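Local coordinates for protein VP5 (Halorubrum pleomorphic virus 6, PDB 6QGL) that probably mediates fusion of the viral envelope with the membrane of its haloarchaeal host, at residues 74-79 with 243-248; 81-86 with 106-111. One frame throughout, in Å; residues are numbered along the deposited sequence.

Interaction 1: residues 74-79 with 243-248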
loop_
_atom_site.group_PDB
_atom_site.type_symbol
_atom_site.label_atom_id
_atom_site.label_comp_id
_atom_site.label_asym_id
_atom_site.label_seq_id
_atom_site.Cartn_x
_atom_site.Cartn_y
_atom_site.Cartn_z
ATOM N N GLY A 74 -8.019 10.308 -8.251
ATOM C CA GLY A 74 -8.030 11.249 -7.141
ATOM C C GLY A 74 -6.870 12.222 -7.209
ATOM O O GLY A 74 -6.976 13.343 -6.705
ATOM N N VAL A 75 -5.744 11.793 -7.826
ATOM C CA VAL A 75 -4.544 12.613 -8.035
ATOM C C VAL A 75 -4.911 13.692 -9.060
ATOM O O VAL A 75 -4.529 14.849 -8.891
ATOM C CB VAL A 75 -3.322 11.754 -8.471
ATOM C CG1 VAL A 75 -2.130 12.619 -8.877
ATOM C CG2 VAL A 75 -2.918 10.782 -7.372
ATOM N N GLU A 76 -5.703 13.305 -10.085
ATOM C CA GLU A 76 -6.242 14.165 -11.139
ATOM C C GLU A 76 -7.159 15.223 -10.504
ATOM O O GLU A 76 -7.067 16.396 -10.863
ATOM C CB GLU A 76 -7.007 13.304 -12.163
ATOM C CG GLU A 76 -7.373 13.998 -13.464
ATOM C CD GLU A 76 -8.088 13.103 -14.457
ATOM O OE1 GLU A 76 -9.323 13.248 -14.602
ATOM O OE2 GLU A 76 -7.417 12.250 -15.083
ATOM N N HIS A 77 -8.004 14.804 -9.530
ATOM C CA HIS A 77 -8.928 15.658 -8.778
ATOM C C HIS A 77 -8.144 16.684 -7.951
ATOM O O HIS A 77 -8.454 17.873 -8.014
ATOM C CB HIS A 77 -9.837 14.796 -7.879
ATOM C CG HIS A 77 -10.919 15.554 -7.169
ATOM N ND1 HIS A 77 -12.019 16.054 -7.850
ATOM C CD2 HIS A 77 -11.054 15.842 -5.854
ATOM C CE1 HIS A 77 -12.771 16.644 -6.934
ATOM N NE2 HIS A 77 -12.234 16.539 -5.718
ATOM N N THR A 78 -7.108 16.220 -7.214
ATOM C CA THR A 78 -6.213 17.034 -6.377
ATOM C C THR A 78 -5.478 18.066 -7.240
ATOM O O THR A 78 -5.388 19.234 -6.850
ATOM C CB THR A 78 -5.216 16.128 -5.611
ATOM O OG1 THR A 78 -5.929 15.100 -4.926
ATOM C CG2 THR A 78 -4.360 16.899 -4.607
ATOM N N ALA A 79 -4.966 17.631 -8.409
ATOM C CA ALA A 79 -4.240 18.484 -9.347
ATOM C C ALA A 79 -5.145 19.549 -9.966
ATOM O O ALA A 79 -4.687 20.672 -10.170
ATOM C CB ALA A 79 -3.587 17.643 -10.426
ATOM N N PHE A 243 -1.595 13.232 -15.288
ATOM C CA PHE A 243 -1.048 14.583 -15.421
ATOM C C PHE A 243 -1.192 15.179 -16.836
ATOM O O PHE A 243 -1.215 16.407 -16.970
ATOM C CB PHE A 243 0.388 14.651 -14.915
ATOM C CG PHE A 243 0.496 14.451 -13.419
ATOM C CD1 PHE A 243 0.003 15.405 -12.532
ATOM C CD2 PHE A 243 1.084 13.308 -12.897
ATOM C CE1 PHE A 243 0.103 15.214 -11.150
ATOM C CE2 PHE A 243 1.193 13.123 -11.515
ATOM C CZ PHE A 243 0.699 14.072 -10.652
ATOM N N GLN A 244 -1.364 14.326 -17.868
ATOM C CA GLN A 244 -1.615 14.805 -19.227
ATOM C C GLN A 244 -3.043 15.352 -19.276
ATOM O O GLN A 244 -3.261 16.453 -19.788
ATOM C CB GLN A 244 -1.414 13.685 -20.271
ATOM C CG GLN A 244 -1.616 14.162 -21.721
ATOM C CD GLN A 244 -0.999 13.283 -22.780
ATOM O OE1 GLN A 244 -0.450 12.202 -22.514
ATOM N NE2 GLN A 244 -1.085 13.735 -24.024
ATOM N N ASN A 245 -4.000 14.592 -18.690
ATOM C CA ASN A 245 -5.415 14.946 -18.603
ATOM C C ASN A 245 -5.639 16.247 -17.835
ATOM O O ASN A 245 -6.498 17.025 -18.237
ATOM C CB ASN A 245 -6.236 13.810 -17.980
ATOM C CG ASN A 245 -6.360 12.551 -18.815
ATOM O OD1 ASN A 245 -6.123 12.525 -20.029
ATOM N ND2 ASN A 245 -6.740 11.462 -18.166
ATOM N N VAL A 246 -4.869 16.485 -16.744
ATOM C CA VAL A 246 -4.963 17.698 -15.918
ATOM C C VAL A 246 -4.515 18.918 -16.722
ATOM O O VAL A 246 -5.245 19.904 -16.765
ATOM C CB VAL A 246 -4.204 17.583 -14.563
ATOM C CG1 VAL A 246 -4.239 18.893 -13.789
ATOM C CG2 VAL A 246 -4.772 16.467 -13.709
ATOM N N ARG A 247 -3.335 18.839 -17.362
ATOM C CA ARG A 247 -2.771 19.931 -18.154
ATOM C C ARG A 247 -3.612 20.295 -19.368
ATOM O O ARG A 247 -3.821 21.481 -19.631
ATOM C CB ARG A 247 -1.335 19.615 -18.569
ATOM C CG ARG A 247 -0.379 19.675 -17.418
ATOM C CD ARG A 247 0.986 20.133 -17.880
ATOM N NE ARG A 247 1.774 20.535 -16.727
ATOM C CZ ARG A 247 2.521 19.688 -16.042
ATOM N NH1 ARG A 247 2.610 18.421 -16.413
ATOM N NH2 ARG A 247 3.119 20.072 -14.939
ATOM N N ASN A 248 -4.095 19.277 -20.105
ATOM C CA ASN A 248 -4.951 19.469 -21.276
ATOM C C ASN A 248 -6.311 20.012 -20.835
ATOM O O ASN A 248 -6.867 20.900 -21.490
ATOM C CB ASN A 248 -5.131 18.136 -22.039
ATOM C CG ASN A 248 -3.902 17.602 -22.755
ATOM O OD1 ASN A 248 -2.946 18.325 -23.058
ATOM N ND2 ASN A 248 -3.916 16.316 -23.069
#
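Val246 sits between Glu76 and Ala79 and buries more surface in the contact than any other residue. Its two methyls share the work: CG1 presses on Ala79 CB at 3.6 Å, and CG2 lies beside Glu76 CG, also at 3.6 Å, where the two side chains run by one another head to tail. Glu76 then runs on past Val246 to Asn245. With CG anti to the backbone N (chi1 -168°) and the chain extended beyond it, the carboxylate arrives beside the Asn245 amide, and Asn245 ND2 donates to Glu76 OE2 at 3.3 Å. This bond is long but nearly straight. The oxygen lies in the amide plane of Asn245, whereas the donor meets it on the syn side, 34° out of the carboxylate plane; the two flat groups stand almost perpendicular. On the other flank Phe243 starts out pointing away from helix 73-92, yet its ring bends back, and CZ comes to 3.6 Å from Val75 CG1, the methyl anti to its backbone N. The same ring only brushes Ala79, CE1 to CB 4.5 Å. Val246 thus has a polar bond at one side and an aromatic ring at the other.

Further out, helix 97-140 closes the apolar side, with Tyr111 against Val75 and Thr78 and Glu112 against Phe243. Facing elsewhere, His77 ND1 is bonded to Gln472 N. The segment axes run in the same sense, 30° apart and 9.4 Å at their closest, the packing of two parallel neighbours in an elongated helical bundle of the N-terminal envelope-protein region.

Interaction 2: residues 81-86 with 106-111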
loop_
_atom_site.group_PDB
_atom_site.type_symbol
_atom_site.label_atom_id
_atom_site.label_comp_id
_atom_site.label_asym_id
_atom_site.label_seq_id
_atom_site.Cartn_x
_atom_site.Cartn_y
_atom_site.Cartn_z
ATOM N N THR A 81 -8.011 20.770 -8.468
ATOM C CA THR A 81 -8.358 21.674 -7.362
ATOM C C THR A 81 -7.285 22.749 -7.233
ATOM O O THR A 81 -7.586 23.937 -7.345
ATOM C CB THR A 81 -8.523 20.911 -6.025
ATOM O OG1 THR A 81 -9.410 19.808 -6.187
ATOM C CG2 THR A 81 -9.027 21.803 -4.892
ATOM N N GLU A 82 -6.027 22.312 -7.073
ATOM C CA GLU A 82 -4.863 23.168 -6.873
ATOM C C GLU A 82 -4.608 24.138 -8.027
ATOM O O GLU A 82 -4.371 25.321 -7.776
ATOM C CB GLU A 82 -3.618 22.326 -6.565
ATOM C CG GLU A 82 -2.542 23.092 -5.803
ATOM C CD GLU A 82 -1.137 22.510 -5.816
ATOM O OE1 GLU A 82 -0.992 21.293 -6.075
ATOM O OE2 GLU A 82 -0.179 23.271 -5.546
ATOM N N ALA A 83 -4.682 23.650 -9.278
ATOM C CA ALA A 83 -4.472 24.468 -10.472
ATOM C C ALA A 83 -5.592 25.473 -10.713
ATOM O O ALA A 83 -5.306 26.603 -11.115
ATOM C CB ALA A 83 -4.301 23.590 -11.683
ATOM N N LYS A 84 -6.861 25.067 -10.481
ATOM C CA LYS A 84 -8.022 25.946 -10.663
ATOM C C LYS A 84 -7.985 27.115 -9.704
ATOM O O LYS A 84 -8.234 28.237 -10.129
ATOM C CB LYS A 84 -9.342 25.189 -10.531
ATOM C CG LYS A 84 -9.770 24.595 -11.829
ATOM C CD LYS A 84 -10.948 23.675 -11.615
ATOM C CE LYS A 84 -11.267 22.926 -12.883
ATOM N NZ LYS A 84 -12.510 22.139 -12.762
ATOM N N ILE A 85 -7.623 26.864 -8.430
ATOM C CA ILE A 85 -7.472 27.894 -7.389
ATOM C C ILE A 85 -6.421 28.925 -7.832
ATOM O O ILE A 85 -6.706 30.122 -7.812
ATOM C CB ILE A 85 -7.163 27.261 -5.999
ATOM C CG1 ILE A 85 -8.402 26.513 -5.464
ATOM C CG2 ILE A 85 -6.648 28.303 -4.983
ATOM C CD1 ILE A 85 -8.132 25.483 -4.434
ATOM N N ALA A 86 -5.243 28.454 -8.291
ATOM C CA ALA A 86 -4.146 29.289 -8.791
ATOM C C ALA A 86 -4.591 30.137 -9.991
ATOM O O ALA A 86 -4.223 31.311 -10.075
ATOM C CB ALA A 86 -2.961 28.417 -9.175
ATOM N N SER A 106 2.108 25.993 -12.851
ATOM C CA SER A 106 3.156 26.018 -11.823
ATOM C C SER A 106 2.695 25.186 -10.627
ATOM O O SER A 106 3.518 24.533 -9.987
ATOM C CB SER A 106 3.481 27.440 -11.387
ATOM O OG SER A 106 4.132 28.150 -12.427
ATOM N N ALA A 107 1.372 25.179 -10.353
ATOM C CA ALA A 107 0.767 24.380 -9.291
ATOM C C ALA A 107 0.856 22.896 -9.659
ATOM O O ALA A 107 1.264 22.098 -8.814
ATOM C CB ALA A 107 -0.677 24.793 -9.076
ATOM N N ILE A 108 0.538 22.540 -10.929
ATOM C CA ILE A 108 0.634 21.168 -11.444
ATOM C C ILE A 108 2.099 20.708 -11.396
ATOM O O ILE A 108 2.357 19.605 -10.925
ATOM C CB ILE A 108 0.007 20.980 -12.871
ATOM C CG1 ILE A 108 -1.445 21.498 -12.930
ATOM C CG2 ILE A 108 0.051 19.496 -13.309
ATOM C CD1 ILE A 108 -1.910 21.910 -14.324
ATOM N N ASP A 109 3.047 21.564 -11.836
ATOM C CA ASP A 109 4.481 21.247 -11.842
ATOM C C ASP A 109 4.995 20.838 -10.472
ATOM O O ASP A 109 5.645 19.805 -10.369
ATOM C CB ASP A 109 5.318 22.411 -12.410
ATOM C CG ASP A 109 5.166 22.661 -13.896
ATOM O OD1 ASP A 109 4.634 21.803 -14.585
ATOM O OD2 ASP A 109 5.602 23.713 -14.364
ATOM N N SER A 110 4.673 21.618 -9.423
ATOM C CA SER A 110 5.082 21.320 -8.053
ATOM C C SER A 110 4.407 20.052 -7.532
ATOM O O SER A 110 5.055 19.276 -6.834
ATOM C CB SER A 110 4.783 22.492 -7.129
ATOM O OG SER A 110 3.387 22.718 -7.060
ATOM N N TYR A 111 3.124 19.831 -7.884
ATOM C CA TYR A 111 2.373 18.657 -7.447
ATOM C C TYR A 111 2.887 17.384 -8.110
ATOM O O TYR A 111 3.128 16.401 -7.411
ATOM C CB TYR A 111 0.857 18.862 -7.620
ATOM C CG TYR A 111 -0.034 17.733 -7.131
ATOM C CD1 TYR A 111 0.225 17.077 -5.924
ATOM C CD2 TYR A 111 -1.008 17.190 -7.958
ATOM C CE1 TYR A 111 -0.546 15.992 -5.507
ATOM C CE2 TYR A 111 -1.776 16.094 -7.559
ATOM C CZ TYR A 111 -1.555 15.510 -6.321
ATOM O OH TYR A 111 -2.297 14.425 -5.920
#
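A helical hairpin, helix 73-92 turned back into helix 97-140 by a short connection, brings Glu82, Ala83 and Ala86 against Ala107, Ile108 and Tyr111. The segment axes are antiparallel, 150° apart, and approach to 8.5 Å. Small residues make that possible: Ala83 faces Ala107 with only 5.4 Å between their CA atoms. Ala107 CB lodges near the backbone of the opposite helix, 4.1 Å from Ala83 CA, and meets Ala86 CB at 4.3 Å. On the buried side Ala83 CB rests against the outer chain of Ile108, with CG1 at 3.8 Å and CD1 scarcely farther; this side of the hairpin faces the third helix of the bundle, 229-257, whose Ile250 touches both Ala83 and Ile108.

The other flank belongs to Glu82. Its CG is anti to the backbone N (chi1 -156°), and the extended chain reaches straight across to the partner helix, laying the carboxylate alongside the turn Ala107-Tyr111. OE1 comes to 3.4 Å from Tyr111 CB, and the carboxylate is turned 70° from the phenol ring. No hydrogen bond crosses here; the carboxylate and Ala107 O are both acceptors. Ala107 O takes Tyr111 N and Ser110 OG, the latter at 2.8 Å, both from one face of its plane. Ser110 can do this because its OG occupies the crowded position between the backbone N and the carbonyl carbon. Glu82 OE1 has a weak, long ion pair with Arg275, while Tyr111 carries its hydroxyl away from the carboxylate to bond Thr25 O.

Interactions 1 and 2 use successive turns of helix 73-92, and their centres lie 9 Å apart. Along the chain, interaction 2 is nested inside the much longer loop closed by interaction 1, so the hairpin pair is local and the parallel pair joins distant sequence. Tyr111 ties them together: its ring reaches back over the 74-79 turn, with CE2 3.3 Å from Val75 O and OH 3.4 Å from Thr78 CB. Across the other two helices, Arg247 is placed to pair with Asp109, but the modelled NH2 to OD1 distance of 2.3 Å is too short to be reliable, leaving the details of the salt bridge doubtful. The four segments lie on three helices that pack together in one bundle.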